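Local coordinates for protein ICChI, a glycosylated chitinase (Ipomoea carnea, PDB 6IDN) that has chitinase and lysozyme activity and, as a TIM-barrel glycosidase of family 18, probably hydrolyses the beta-1,4 links of chitin and peptidoglycan, at residues N102-G107 and R112-E117; Y66-S69 and K73-L76; L44-H49 and S55-L60; T34-S39 and A94-Y99; I122-E127 and E139-L144. One frame throughout, in Å; residues are numbered along the deposited sequence. Where two conformers were deposited one is given.

Interaction 1: residues N102-G107 and R112-E117. With CA (calcium ion), chain F.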
# COMPACT_ATOMS: atom_id res chain seq x y z
N ASN A 102 -5.30 17.92 -0.66
CA ASN A 102 -5.51 18.98 0.32
C ASN A 102 -5.41 18.47 1.75
O ASN A 102 -5.01 19.23 2.65
CB ASN A 102 -6.89 19.61 0.11
CG ASN A 102 -6.95 20.47 -1.13
OD1 ASN A 102 -5.93 20.87 -1.69
ND2 ASN A 102 -8.17 20.79 -1.56
N ASN A 103 -5.79 17.21 1.99
CA ASN A 103 -5.92 16.74 3.36
C ASN A 103 -4.77 15.87 3.82
O ASN A 103 -4.49 15.83 5.03
CB ASN A 103 -7.25 15.99 3.52
CG ASN A 103 -8.43 16.93 3.64
OD1 ASN A 103 -8.73 17.42 4.73
ND2 ASN A 103 -9.08 17.23 2.52
N PHE A 104 -4.07 15.21 2.89
CA PHE A 104 -3.01 14.27 3.25
C PHE A 104 -1.67 14.58 2.58
O PHE A 104 -0.62 14.24 3.14
CB PHE A 104 -3.45 12.84 2.90
CG PHE A 104 -4.58 12.33 3.75
CD1 PHE A 104 -4.33 11.82 5.02
CD2 PHE A 104 -5.89 12.39 3.31
CE1 PHE A 104 -5.37 11.37 5.82
CE2 PHE A 104 -6.94 11.95 4.11
CZ PHE A 104 -6.67 11.43 5.37
N LEU A 105 -1.68 15.23 1.42
CA LEU A 105 -0.46 15.46 0.66
C LEU A 105 -0.01 16.91 0.88
O LEU A 105 -0.05 17.36 2.03
CB LEU A 105 -0.66 15.02 -0.79
CG LEU A 105 -1.13 13.58 -0.95
CD1 LEU A 105 -1.33 13.34 -2.45
CD2 LEU A 105 -0.11 12.60 -0.36
N GLY A 106 0.39 17.66 -0.14
CA GLY A 106 0.99 18.97 0.11
C GLY A 106 0.06 20.17 0.12
O GLY A 106 0.55 21.30 0.15
N GLY A 107 -1.25 19.98 0.10
CA GLY A 107 -2.19 21.08 0.05
C GLY A 107 -2.68 21.47 1.44
O GLY A 107 -2.11 21.06 2.46
N ARG A 112 -6.71 19.08 8.49
CA ARG A 112 -6.01 17.90 7.99
C ARG A 112 -6.02 16.81 9.06
O ARG A 112 -5.58 17.07 10.19
CB ARG A 112 -4.59 18.24 7.59
CG ARG A 112 -4.49 19.17 6.36
CD ARG A 112 -3.07 19.63 6.09
NE ARG A 112 -2.15 18.50 6.02
CZ ARG A 112 -1.78 17.90 4.89
NH1 ARG A 112 -2.26 18.30 3.71
NH2 ARG A 112 -0.93 16.88 4.95
N PRO A 113 -6.52 15.61 8.76
CA PRO A 113 -6.73 14.60 9.82
C PRO A 113 -5.46 14.20 10.55
O PRO A 113 -5.54 13.88 11.74
CB PRO A 113 -7.33 13.42 9.06
CG PRO A 113 -8.02 14.05 7.88
CD PRO A 113 -7.11 15.19 7.48
N LEU A 114 -4.31 14.17 9.89
CA LEU A 114 -3.06 13.75 10.51
C LEU A 114 -2.10 14.91 10.73
O LEU A 114 -0.89 14.69 10.86
CB LEU A 114 -2.39 12.66 9.67
CG LEU A 114 -3.29 11.49 9.25
CD1 LEU A 114 -2.51 10.49 8.39
CD2 LEU A 114 -3.87 10.79 10.48
N GLY A 115 -2.60 16.14 10.76
CA GLY A 115 -1.74 17.29 10.99
C GLY A 115 -1.08 17.81 9.73
O GLY A 115 -1.40 17.42 8.61
N ASP A 116 -0.09 18.69 9.93
CA ASP A 116 0.45 19.46 8.82
C ASP A 116 1.45 18.70 7.95
O ASP A 116 1.62 19.08 6.78
CB ASP A 116 1.12 20.73 9.34
CG ASP A 116 0.34 21.98 9.00
OD1 ASP A 116 -0.81 21.88 8.51
OD2 ASP A 116 0.87 23.08 9.24
N GLU A 117 2.10 17.66 8.46
CA GLU A 117 3.14 17.00 7.67
C GLU A 117 2.54 16.28 6.46
O GLU A 117 1.59 15.50 6.59
CB GLU A 117 3.91 16.01 8.54
CG GLU A 117 5.13 15.42 7.86
CD GLU A 117 6.26 16.43 7.71
OE1 GLU A 117 6.32 17.41 8.48
OE2 GLU A 117 7.10 16.25 6.80
CA CA F . -0.30 22.98 6.05
O HOH W 1 -3.44 14.56 7.23
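The guanidinium plate of Arg112 is set among backbone carbonyls: Asn103 O lies over the centre of one face, 3.4 Å above its plane, while Phe104 O and Leu105 O stand at the edge. The ring of Phe104 turns its own edge to Leu114, whose CD1 is 3.9 Å from CE1, and Pro113 CG approaches CZ obliquely. The example illustrates how one arginine can gather carbonyls where a helix runs out. Arg112 NH1 donates to Leu105 O at 2.9 Å, from above the carbonyl plane rather than along a lone pair, and weakly to Asn102 O; NH2 adds a weak bond to Leu105 O. A bend at chi3 (52°) turns the group so that NE meets Gly115 O of its own beta turn at 2.9 Å, nearly straight (168°) and in the guanidinium plane, which fixes the plate's rotation. A leucine in place of Arg112 would probably leave Leu105 O and Gly115 O without these donors and weaken the tie between turn and helix end. One water joins Asn103 O (2.7 Å) to Leu114 N (2.8 Å). Nearby, Asp116 OD1 binds calcium, with Gln108 as a further ligand. The contact closes the C-terminal end of helix 90-103; Leu114 rests on Leu60 and Ile64 of helix 60-69, and both Leu114 and Phe104 touch Leu44 of strand 43-44.

Interaction 2: residues Y66-S69 and K73-L76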
# COMPACT_ATOMS: atom_id res chain seq x y z
N TYR A 66 9.10 12.37 11.66
CA TYR A 66 10.25 11.61 12.15
C TYR A 66 10.56 10.44 11.24
O TYR A 66 11.73 10.20 10.89
CB TYR A 66 9.98 11.14 13.58
CG TYR A 66 11.02 10.18 14.09
CD1 TYR A 66 12.25 10.64 14.56
CD2 TYR A 66 10.78 8.81 14.10
CE1 TYR A 66 13.21 9.75 15.03
CE2 TYR A 66 11.74 7.92 14.57
CZ TYR A 66 12.95 8.39 15.03
OH TYR A 66 13.90 7.51 15.49
N CYS A 67 9.53 9.69 10.82
CA CYS A 67 9.75 8.60 9.87
C CYS A 67 10.41 9.12 8.60
O CYS A 67 11.37 8.52 8.10
CB CYS A 67 8.42 7.93 9.53
SG CYS A 67 7.68 7.01 10.86
N LYS A 68 9.91 10.23 8.07
CA LYS A 68 10.49 10.77 6.84
C LYS A 68 11.93 11.23 7.04
O LYS A 68 12.75 11.10 6.13
CB LYS A 68 9.60 11.89 6.30
CG LYS A 68 8.21 11.40 5.86
CD LYS A 68 7.24 12.55 5.66
CE LYS A 68 7.75 13.52 4.59
NZ LYS A 68 6.79 14.63 4.36
N SER A 69 12.25 11.75 8.23
CA SER A 69 13.63 12.15 8.51
C SER A 69 14.59 10.98 8.43
O SER A 69 15.79 11.18 8.22
CB SER A 69 13.72 12.82 9.89
OG SER A 69 13.82 11.86 10.93
N LYS A 73 9.42 6.48 3.36
CA LYS A 73 8.25 7.08 2.73
C LYS A 73 6.99 6.61 3.43
O LYS A 73 6.91 5.47 3.91
CB LYS A 73 8.16 6.71 1.24
CG LYS A 73 9.39 7.11 0.44
CD LYS A 73 9.23 6.72 -1.01
CE LYS A 73 10.41 7.21 -1.87
NZ LYS A 73 11.71 6.57 -1.56
N VAL A 74 6.00 7.49 3.50
CA VAL A 74 4.76 7.22 4.21
C VAL A 74 3.61 7.50 3.25
O VAL A 74 3.46 8.63 2.77
CB VAL A 74 4.63 8.06 5.49
CG1 VAL A 74 3.40 7.64 6.28
CG2 VAL A 74 5.88 7.93 6.35
N PHE A 75 2.81 6.46 2.95
CA PHE A 75 1.66 6.60 2.06
C PHE A 75 0.36 6.46 2.84
O PHE A 75 0.30 5.76 3.85
CB PHE A 75 1.69 5.53 0.95
CG PHE A 75 2.93 5.54 0.09
CD1 PHE A 75 3.73 6.68 -0.03
CD2 PHE A 75 3.30 4.40 -0.60
CE1 PHE A 75 4.88 6.66 -0.83
CE2 PHE A 75 4.43 4.36 -1.40
CZ PHE A 75 5.24 5.50 -1.51
N LEU A 76 -0.70 7.08 2.32
CA LEU A 76 -2.07 6.79 2.75
C LEU A 76 -2.67 5.73 1.84
O LEU A 76 -2.64 5.87 0.61
CB LEU A 76 -2.94 8.04 2.71
CG LEU A 76 -4.43 7.76 2.99
CD1 LEU A 76 -4.64 7.41 4.46
CD2 LEU A 76 -5.30 8.94 2.62
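Val74 on strand 73-80 faces Cys67 and Lys68 of helix 60-69 at the point where, in this TIM barrel, the outer helix hands the chain back to the sheet. Strand 27-36, the helix and strand 73-80 form a beta-alpha-beta crossover with parallel strands, and the contact closes its short second connection, with the CA atoms of Lys68 and Lys73 6.0 Å apart. The example shows how a short beta-branched residue on a barrel strand can meet the helix layer with one methyl. The CB atoms of Val74 and Cys67 point at the opposing segments. In Val74, CG1 stands anti to the backbone N (chi1 -174°), which puts CG2 anti to the carbonyl carbon and toward the helix. This single methyl does the touching, 4.1 Å from Cys67 CB and 4.2 Å from Lys68 CG, so it sits against the bases of two successive helix side chains. Their far ends go to other partners: Cys67 SG forms the disulfide with Cys20, and the chain of Lys68, bent at chi3 (60°), carries NZ to Ser118 O and into a salt bridge with Glu117. Val74 also packs on Ile30 of strand 27-36 and on Leu119 in the loop before strand 121-126. Phe75, next along the strand, takes the other side and touches Tyr153, Ala155 and Trp180 of other barrel strands. Alongside, within the helix segment, Ser69 OG donates to Tyr66 O at 2.7 Å.

Interaction 3: residues L44-H49 and S55-L60. With NAG (2-acetamido-2-deoxy-beta-D-glucopyranose), chain B.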
# COMPACT_ATOMS: atom_id res chain seq x y z
N LEU A 44 -11.57 8.09 7.52
CA LEU A 44 -10.29 7.43 7.77
C LEU A 44 -10.41 6.57 9.02
O LEU A 44 -10.92 7.03 10.04
CB LEU A 44 -9.17 8.46 7.92
CG LEU A 44 -7.77 7.94 8.26
CD1 LEU A 44 -7.17 7.20 7.06
CD2 LEU A 44 -6.88 9.10 8.71
N ASN A 45 -9.93 5.33 8.92
CA ASN A 45 -10.03 4.34 9.99
C ASN A 45 -8.61 3.95 10.38
O ASN A 45 -7.90 3.32 9.59
CB ASN A 45 -10.83 3.13 9.51
CG ASN A 45 -11.06 2.10 10.59
OD1 ASN A 45 -10.16 1.73 11.35
ND2 ASN A 45 -12.29 1.62 10.66
N LEU A 46 -8.20 4.31 11.59
CA LEU A 46 -6.93 3.86 12.15
C LEU A 46 -7.18 2.99 13.37
O LEU A 46 -6.42 3.00 14.33
CB LEU A 46 -6.03 5.05 12.49
CG LEU A 46 -5.67 5.96 11.30
CD1 LEU A 46 -4.73 7.08 11.70
CD2 LEU A 46 -5.08 5.13 10.15
N THR A 47 -8.25 2.19 13.29
CA THR A 47 -8.79 1.36 14.36
C THR A 47 -8.62 2.04 15.72
O THR A 47 -9.11 3.17 15.90
CB THR A 47 -8.17 -0.05 14.34
OG1 THR A 47 -6.75 0.01 14.50
CG2 THR A 47 -8.49 -0.73 13.01
N LYS A 48 -7.95 1.40 16.67
CA LYS A 48 -7.89 1.96 18.02
C LYS A 48 -6.65 2.81 18.25
O LYS A 48 -6.37 3.18 19.40
CB LYS A 48 -7.96 0.85 19.07
CG LYS A 48 -8.90 -0.31 18.74
CD LYS A 48 -10.33 0.12 18.42
CE LYS A 48 -11.15 -1.09 17.94
NZ LYS A 48 -12.62 -0.83 17.86
N HIS A 49 -5.89 3.15 17.21
CA HIS A 49 -4.76 4.06 17.38
C HIS A 49 -5.23 5.44 17.82
O HIS A 49 -4.74 5.99 18.81
CB HIS A 49 -3.97 4.17 16.08
CG HIS A 49 -3.10 2.98 15.80
ND1 HIS A 49 -1.99 2.68 16.55
CD2 HIS A 49 -3.16 2.04 14.82
CE1 HIS A 49 -1.41 1.60 16.06
NE2 HIS A 49 -2.10 1.19 15.02
N SER A 55 -10.58 14.69 15.47
CA SER A 55 -9.37 15.50 15.47
C SER A 55 -8.31 15.03 16.47
O SER A 55 -7.43 15.80 16.86
CB SER A 55 -9.69 16.98 15.71
OG SER A 55 -10.30 17.54 14.56
N ALA A 56 -8.37 13.76 16.89
CA ALA A 56 -7.41 13.22 17.84
C ALA A 56 -6.25 12.48 17.16
O ALA A 56 -5.53 11.75 17.84
CB ALA A 56 -8.12 12.29 18.83
N CYS A 57 -6.07 12.65 15.86
CA CYS A 57 -4.95 12.03 15.17
C CYS A 57 -3.91 13.03 14.68
O CYS A 57 -2.95 12.63 14.03
CB CYS A 57 -5.43 11.20 13.97
SG CYS A 57 -6.35 9.69 14.36
N LYS A 58 -4.08 14.32 14.98
CA LYS A 58 -3.15 15.31 14.46
C LYS A 58 -1.75 15.13 15.02
O LYS A 58 -0.78 15.55 14.38
CB LYS A 58 -3.68 16.72 14.75
CG LYS A 58 -4.83 17.13 13.85
CD LYS A 58 -4.98 18.65 13.81
CE LYS A 58 -6.36 19.04 13.35
NZ LYS A 58 -6.50 18.82 11.89
N PHE A 59 -1.61 14.48 16.18
CA PHE A 59 -0.30 14.19 16.73
C PHE A 59 0.56 13.37 15.79
O PHE A 59 1.79 13.36 15.93
CB PHE A 59 -0.44 13.45 18.07
CG PHE A 59 -0.82 12.00 17.93
CD1 PHE A 59 -2.14 11.62 17.84
CD2 PHE A 59 0.16 11.01 17.88
CE1 PHE A 59 -2.49 10.28 17.70
CE2 PHE A 59 -0.18 9.68 17.73
CZ PHE A 59 -1.50 9.31 17.64
N LEU A 60 -0.05 12.65 14.85
CA LEU A 60 0.73 11.76 13.99
C LEU A 60 1.70 12.54 13.10
O LEU A 60 2.70 11.97 12.65
CB LEU A 60 -0.20 10.91 13.13
CG LEU A 60 -0.74 9.66 13.83
CD1 LEU A 60 -1.76 8.96 12.94
CD2 LEU A 60 0.40 8.70 14.20
C1 NAG B . -12.66 0.61 11.61
C2 NAG B . -14.09 0.80 12.07
C3 NAG B . -14.51 -0.36 12.98
C4 NAG B . -14.25 -1.69 12.29
C5 NAG B . -12.80 -1.76 11.84
C6 NAG B . -12.46 -3.01 11.07
C7 NAG B . -15.09 3.04 12.25
C8 NAG B . -15.15 4.30 13.06
N2 NAG B . -14.28 2.08 12.72
O3 NAG B . -15.90 -0.24 13.29
O4 NAG B . -14.54 -2.77 13.16
O5 NAG B . -12.51 -0.66 10.97
O6 NAG B . -13.22 -3.09 9.87
O7 NAG B . -15.74 2.89 11.22
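Leu46 meets Cys57 and Leu60 in a small, buried apolar contact that folds the irregular chain between strand 43-44 and helix 60-69 back upon itself. Such long connections illustrate a recurrent principle: a loop lacking regular secondary structure can still be given a core by a few aliphatic side chains and a disulfide. Leu46 and Leu60 reach toward each other tip to tip, their CD1 methyls 3.7 Å apart. The same CD1 of Leu46 is 4.1 Å from Cys57 SG, so one methyl carries both contacts. In Leu46, CG lies anti to the carbonyl carbon (chi1 -60°) and the extended branch points CD1 at the opposing segment. The sulfur it touches is fixed in turn, since Cys57 SG is bonded to Cys50, between the two segments. Two beta turns shape the backbones that bring these groups together. A type II' turn from Leu46 to His49 is closed by His49 N on Leu46 O at 2.9 Å, and a type I turn from Cys57 to Leu60 by Leu60 N on Cys57 O at 3.0 Å. Leu46 also packs on Ile30 of strand 27-36, which seats the loop on the barrel strand. Just ahead of Leu46, Asn45 holds its amide differently: OD1 accepts from Thr47 N at 2.8 Å, while ND2 is joined covalently to C1 of an N-acetylglucosamine. Asn45, Leu46 and Thr47 thus make an Asn-X-Thr N-glycosylation sequon, folded as an Asx turn.

Interaction 4: residues T34-S39 and A94-Y99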
# COMPACT_ATOMS: atom_id res chain seq x y z
N THR A 34 -11.60 4.31 4.34
CA THR A 34 -12.58 3.27 4.08
C THR A 34 -13.87 3.76 3.44
O THR A 34 -14.62 2.94 2.88
CB THR A 34 -12.94 2.52 5.38
OG1 THR A 34 -13.41 3.44 6.38
CG2 THR A 34 -11.73 1.78 5.90
N THR A 35 -14.17 5.06 3.52
CA THR A 35 -15.24 5.68 2.74
C THR A 35 -14.65 6.83 1.93
O THR A 35 -13.94 7.67 2.49
CB THR A 35 -16.37 6.22 3.62
OG1 THR A 35 -17.05 5.14 4.26
CG2 THR A 35 -17.38 7.02 2.78
N PHE A 36 -14.90 6.83 0.62
CA PHE A 36 -14.57 7.97 -0.24
C PHE A 36 -15.32 7.82 -1.55
O PHE A 36 -15.83 6.74 -1.87
CB PHE A 36 -13.06 8.09 -0.50
CG PHE A 36 -12.45 6.89 -1.18
CD1 PHE A 36 -12.45 6.78 -2.56
CD2 PHE A 36 -11.85 5.89 -0.43
CE1 PHE A 36 -11.90 5.67 -3.18
CE2 PHE A 36 -11.27 4.79 -1.05
CZ PHE A 36 -11.30 4.68 -2.42
N GLY A 37 -15.41 8.92 -2.29
CA GLY A 37 -16.06 8.93 -3.58
C GLY A 37 -17.56 9.11 -3.47
O GLY A 37 -18.14 9.12 -2.39
N HIS A 38 -18.19 9.24 -4.64
CA HIS A 38 -19.64 9.36 -4.78
C HIS A 38 -20.22 10.37 -3.78
O HIS A 38 -21.26 10.14 -3.15
CB HIS A 38 -20.34 7.99 -4.73
CG HIS A 38 -20.15 7.20 -3.46
ND1 HIS A 38 -19.00 6.49 -3.17
CD2 HIS A 38 -21.00 6.96 -2.43
CE1 HIS A 38 -19.14 5.87 -2.01
NE2 HIS A 38 -20.35 6.13 -1.55
N SER A 39 -19.53 11.50 -3.64
CA SER A 39 -19.98 12.68 -2.89
C SER A 39 -20.05 12.46 -1.39
O SER A 39 -20.69 13.24 -0.68
CB SER A 39 -21.33 13.18 -3.42
OG SER A 39 -21.17 13.87 -4.65
N ALA A 94 -11.66 13.31 -9.95
CA ALA A 94 -10.86 14.52 -9.76
C ALA A 94 -11.12 15.14 -8.39
O ALA A 94 -10.20 15.66 -7.75
CB ALA A 94 -11.12 15.54 -10.88
N SER A 95 -12.37 15.07 -7.91
CA SER A 95 -12.70 15.66 -6.61
C SER A 95 -12.02 14.91 -5.47
O SER A 95 -11.58 15.53 -4.50
CB SER A 95 -14.22 15.65 -6.41
OG SER A 95 -14.87 16.56 -7.29
N VAL A 96 -11.93 13.58 -5.58
CA VAL A 96 -11.26 12.79 -4.55
C VAL A 96 -9.76 13.04 -4.58
O VAL A 96 -9.10 13.10 -3.53
CB VAL A 96 -11.60 11.30 -4.74
CG1 VAL A 96 -10.76 10.42 -3.83
CG2 VAL A 96 -13.08 11.08 -4.46
N ALA A 97 -9.18 13.19 -5.77
CA ALA A 97 -7.76 13.50 -5.86
C ALA A 97 -7.46 14.80 -5.15
O ALA A 97 -6.48 14.92 -4.40
CB ALA A 97 -7.32 13.59 -7.32
N GLN A 98 -8.31 15.81 -5.36
CA GLN A 98 -8.10 17.10 -4.72
C GLN A 98 -8.22 16.97 -3.21
O GLN A 98 -7.43 17.55 -2.46
CB GLN A 98 -9.11 18.10 -5.26
CG GLN A 98 -8.80 19.51 -4.88
CD GLN A 98 -7.59 20.01 -5.60
OE1 GLN A 98 -7.56 20.10 -6.83
NE2 GLN A 98 -6.54 20.32 -4.84
N TYR A 99 -9.22 16.21 -2.74
CA TYR A 99 -9.36 15.96 -1.32
C TYR A 99 -8.10 15.34 -0.75
O TYR A 99 -7.64 15.74 0.32
CB TYR A 99 -10.57 15.03 -1.04
CG TYR A 99 -10.50 14.38 0.34
CD1 TYR A 99 -10.99 15.03 1.46
CD2 TYR A 99 -9.93 13.12 0.51
CE1 TYR A 99 -10.91 14.45 2.72
CE2 TYR A 99 -9.84 12.54 1.77
CZ TYR A 99 -10.34 13.21 2.87
OH TYR A 99 -10.27 12.63 4.13
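Val96 of helix 90-103 packs closely on Gly37, with CG2 3.8 Å from both CA and N of the glycine, whereas its other methyl meets Phe36 less intimately, CG1 lying 4.2 Å from CD1 and oblique to the ring. The two branches are divided by the first torsion: CG1 stands anti to the backbone N (chi1 171°), and CG2, anti to the carbonyl carbon, is the one aimed at the glycine backbone. Gly37 has a positive phi of 84°, which favours glycine, and the methyl rests on its main chain. The example shows a helix side chain packing directly on main-chain atoms. In the TIM barrel this place lies where strand 27-36 leaves the sheet; just before it, Thr34 and Thr35 both face Ile43 in a classic beta bulge, and the chain turns a corner at Thr35. Helix 90-103 follows two elements of the same sheet, strands 73-80 and 84-85, along the chain. Phe36 also meets the ring of Tyr85, the planes about 20° apart, and touches Tyr134 of helix 134-148, while Val96 also touches Leu87. Toward the surface the contact thins out. Ser95, on the exposed side of the helix, makes a hydrogen bond through OG to Asp91 O, and the CB atoms of His38 and Ser39 are directed away from the helix. The ring of His38 stacks instead on Tyr86, and its ND1 is hydrogen-bonded to Tyr86 O.

Interaction 5: residues I122-E127 and E139-L144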
# COMPACT_ATOMS: atom_id res chain seq x y z
N ILE A 122 0.01 7.88 -2.31
CA ILE A 122 -1.29 7.24 -2.16
C ILE A 122 -1.15 5.80 -2.62
O ILE A 122 -0.68 5.55 -3.74
CB ILE A 122 -2.37 7.97 -2.97
CG1 ILE A 122 -2.46 9.43 -2.51
CG2 ILE A 122 -3.72 7.23 -2.84
CD1 ILE A 122 -2.85 9.61 -1.05
N ASP A 123 -1.56 4.87 -1.77
CA ASP A 123 -1.58 3.44 -2.07
C ASP A 123 -3.01 3.03 -2.40
O ASP A 123 -3.94 3.37 -1.67
CB ASP A 123 -1.07 2.64 -0.86
CG ASP A 123 -1.21 1.14 -1.03
OD1 ASP A 123 -0.65 0.60 -2.00
OD2 ASP A 123 -1.86 0.51 -0.17
N PHE A 124 -3.18 2.31 -3.51
CA PHE A 124 -4.52 1.92 -4.00
C PHE A 124 -4.75 0.47 -3.59
O PHE A 124 -4.37 -0.45 -4.31
CB PHE A 124 -4.61 2.04 -5.52
CG PHE A 124 -4.70 3.44 -6.06
CD1 PHE A 124 -3.80 4.43 -5.71
CD2 PHE A 124 -5.67 3.73 -7.02
CE1 PHE A 124 -3.89 5.70 -6.26
CE2 PHE A 124 -5.76 5.00 -7.60
CZ PHE A 124 -4.88 5.99 -7.21
N ASP A 125 -5.39 0.26 -2.44
CA ASP A 125 -5.69 -1.10 -1.97
C ASP A 125 -7.17 -1.40 -2.20
O ASP A 125 -7.95 -1.64 -1.29
CB ASP A 125 -5.30 -1.26 -0.49
CG ASP A 125 -5.34 -2.71 -0.03
OD1 ASP A 125 -5.46 -3.62 -0.88
OD2 ASP A 125 -5.28 -2.96 1.20
N ILE A 126 -7.55 -1.34 -3.47
CA ILE A 126 -8.95 -1.46 -3.88
C ILE A 126 -9.32 -2.94 -3.93
O ILE A 126 -8.85 -3.68 -4.79
CB ILE A 126 -9.18 -0.78 -5.24
CG1 ILE A 126 -8.65 0.67 -5.22
CG2 ILE A 126 -10.66 -0.81 -5.62
CD1 ILE A 126 -9.11 1.49 -4.00
N GLU A 127 -10.16 -3.38 -2.99
CA GLU A 127 -10.54 -4.78 -2.86
C GLU A 127 -12.03 -5.03 -3.04
O GLU A 127 -12.45 -6.20 -3.01
CB GLU A 127 -10.14 -5.33 -1.49
CG GLU A 127 -8.68 -5.26 -1.15
CD GLU A 127 -8.40 -5.83 0.22
OE1 GLU A 127 -8.98 -6.90 0.55
OE2 GLU A 127 -7.62 -5.23 0.98
N GLU A 139 -4.36 9.44 -12.51
CA GLU A 139 -3.95 10.50 -13.42
C GLU A 139 -4.13 11.88 -12.78
O GLU A 139 -3.28 12.76 -12.93
CB GLU A 139 -4.75 10.38 -14.72
CG GLU A 139 -4.26 9.21 -15.63
CD GLU A 139 -5.17 8.91 -16.81
OE1 GLU A 139 -6.34 9.36 -16.80
OE2 GLU A 139 -4.72 8.25 -17.78
N GLN A 140 -5.23 12.08 -12.05
CA GLN A 140 -5.43 13.38 -11.44
C GLN A 140 -4.48 13.64 -10.28
O GLN A 140 -4.05 14.78 -10.09
CB GLN A 140 -6.89 13.52 -10.98
CG GLN A 140 -7.90 13.46 -12.13
CD GLN A 140 -7.94 14.72 -12.99
OE1 GLN A 140 -8.62 14.75 -14.01
NE2 GLN A 140 -7.22 15.76 -12.60
N LEU A 141 -4.12 12.60 -9.53
CA LEU A 141 -3.07 12.75 -8.51
C LEU A 141 -1.72 13.07 -9.15
O LEU A 141 -0.95 13.89 -8.62
CB LEU A 141 -2.96 11.48 -7.68
CG LEU A 141 -4.10 11.27 -6.69
CD1 LEU A 141 -4.09 9.84 -6.16
CD2 LEU A 141 -4.02 12.25 -5.54
N TRP A 142 -1.40 12.42 -10.26
CA TRP A 142 -0.14 12.70 -10.96
C TRP A 142 -0.08 14.16 -11.37
O TRP A 142 0.96 14.82 -11.21
CB TRP A 142 -0.05 11.77 -12.18
CG TRP A 142 1.21 11.81 -13.03
CD1 TRP A 142 2.28 10.96 -12.95
CD2 TRP A 142 1.47 12.68 -14.14
NE1 TRP A 142 3.21 11.28 -13.92
CE2 TRP A 142 2.73 12.34 -14.66
CE3 TRP A 142 0.77 13.74 -14.73
CZ2 TRP A 142 3.30 12.99 -15.75
CZ3 TRP A 142 1.33 14.38 -15.82
CH2 TRP A 142 2.58 14.02 -16.31
N ILE A 143 -1.19 14.70 -11.91
CA ILE A 143 -1.23 16.11 -12.27
C ILE A 143 -1.03 16.99 -11.05
O ILE A 143 -0.29 17.98 -11.10
CB ILE A 143 -2.54 16.43 -12.99
CG1 ILE A 143 -2.56 15.73 -14.36
CG2 ILE A 143 -2.71 17.93 -13.16
CD1 ILE A 143 -3.94 15.72 -14.99
N LEU A 144 -1.69 16.66 -9.93
CA LEU A 144 -1.56 17.50 -8.74
C LEU A 144 -0.12 17.55 -8.25
O LEU A 144 0.36 18.61 -7.80
CB LEU A 144 -2.49 16.98 -7.63
CG LEU A 144 -3.96 17.38 -7.80
CD1 LEU A 144 -4.87 16.45 -7.00
CD2 LEU A 144 -4.19 18.84 -7.36
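Leu141 of helix 134-148 inserts one methyl, CD1, between Ile122 and Phe124 of strand 121-126. Its CG lies anti to the carbonyl carbon (chi1 -73°) and the branch continues extended through chi2 (166°), so that CD1 leads toward the strand. There it is 4.0 Å from Ile122 CG1 and 4.1 Å from Phe124 CZ. The two strand residues meet it differently: the side chain of Ile122 crosses that of Leu141 at about a right angle, while Phe124 comes from the opposite direction and takes the methyl at its ring edge, near the ring plane. In Ile122, chi1 of -58° keeps CG1 beside the backbone N and in touch with the leucine. Strand 121-126, helix 134-148 and strand 153-156 form a beta-alpha-beta unit of the TIM barrel, an example of how alternate strand residues serve different layers. Asp123, Asp125 and Glu127, separated by Phe124 and Ile126, match the DxDxE signature of family 18, and Glu127 is probably the counterpart of the catalytic acid in relatives. Asp123 OD2 hydrogen-bonds to the hydroxyls of Ser77 and Tyr6, on the barrel side away from the helix. The ring of Phe124 also meets Phe176 edge to face.

In the fold
Followed from the N terminus, the chain first enters the long loop closed by interaction 4, from strand 27-36 to helix 90-103. Two smaller closures nest inside it, one after the other: interaction 3, within the connection after strand 43-44, and interaction 2, between helix 60-69 and strand 73-80. Beyond it interaction 1 closes the short loop after helix 90-103, and interaction 5 closes the one from strand 121-126 to helix 134-148. No loops cross. In space they adjoin: Leu76 of interaction 2 packs on Leu44 of interaction 3, strands 73-80 and 121-126 are sheet neighbours, and Ala97 lies against Gln140, joining helices 90-103 and 134-148.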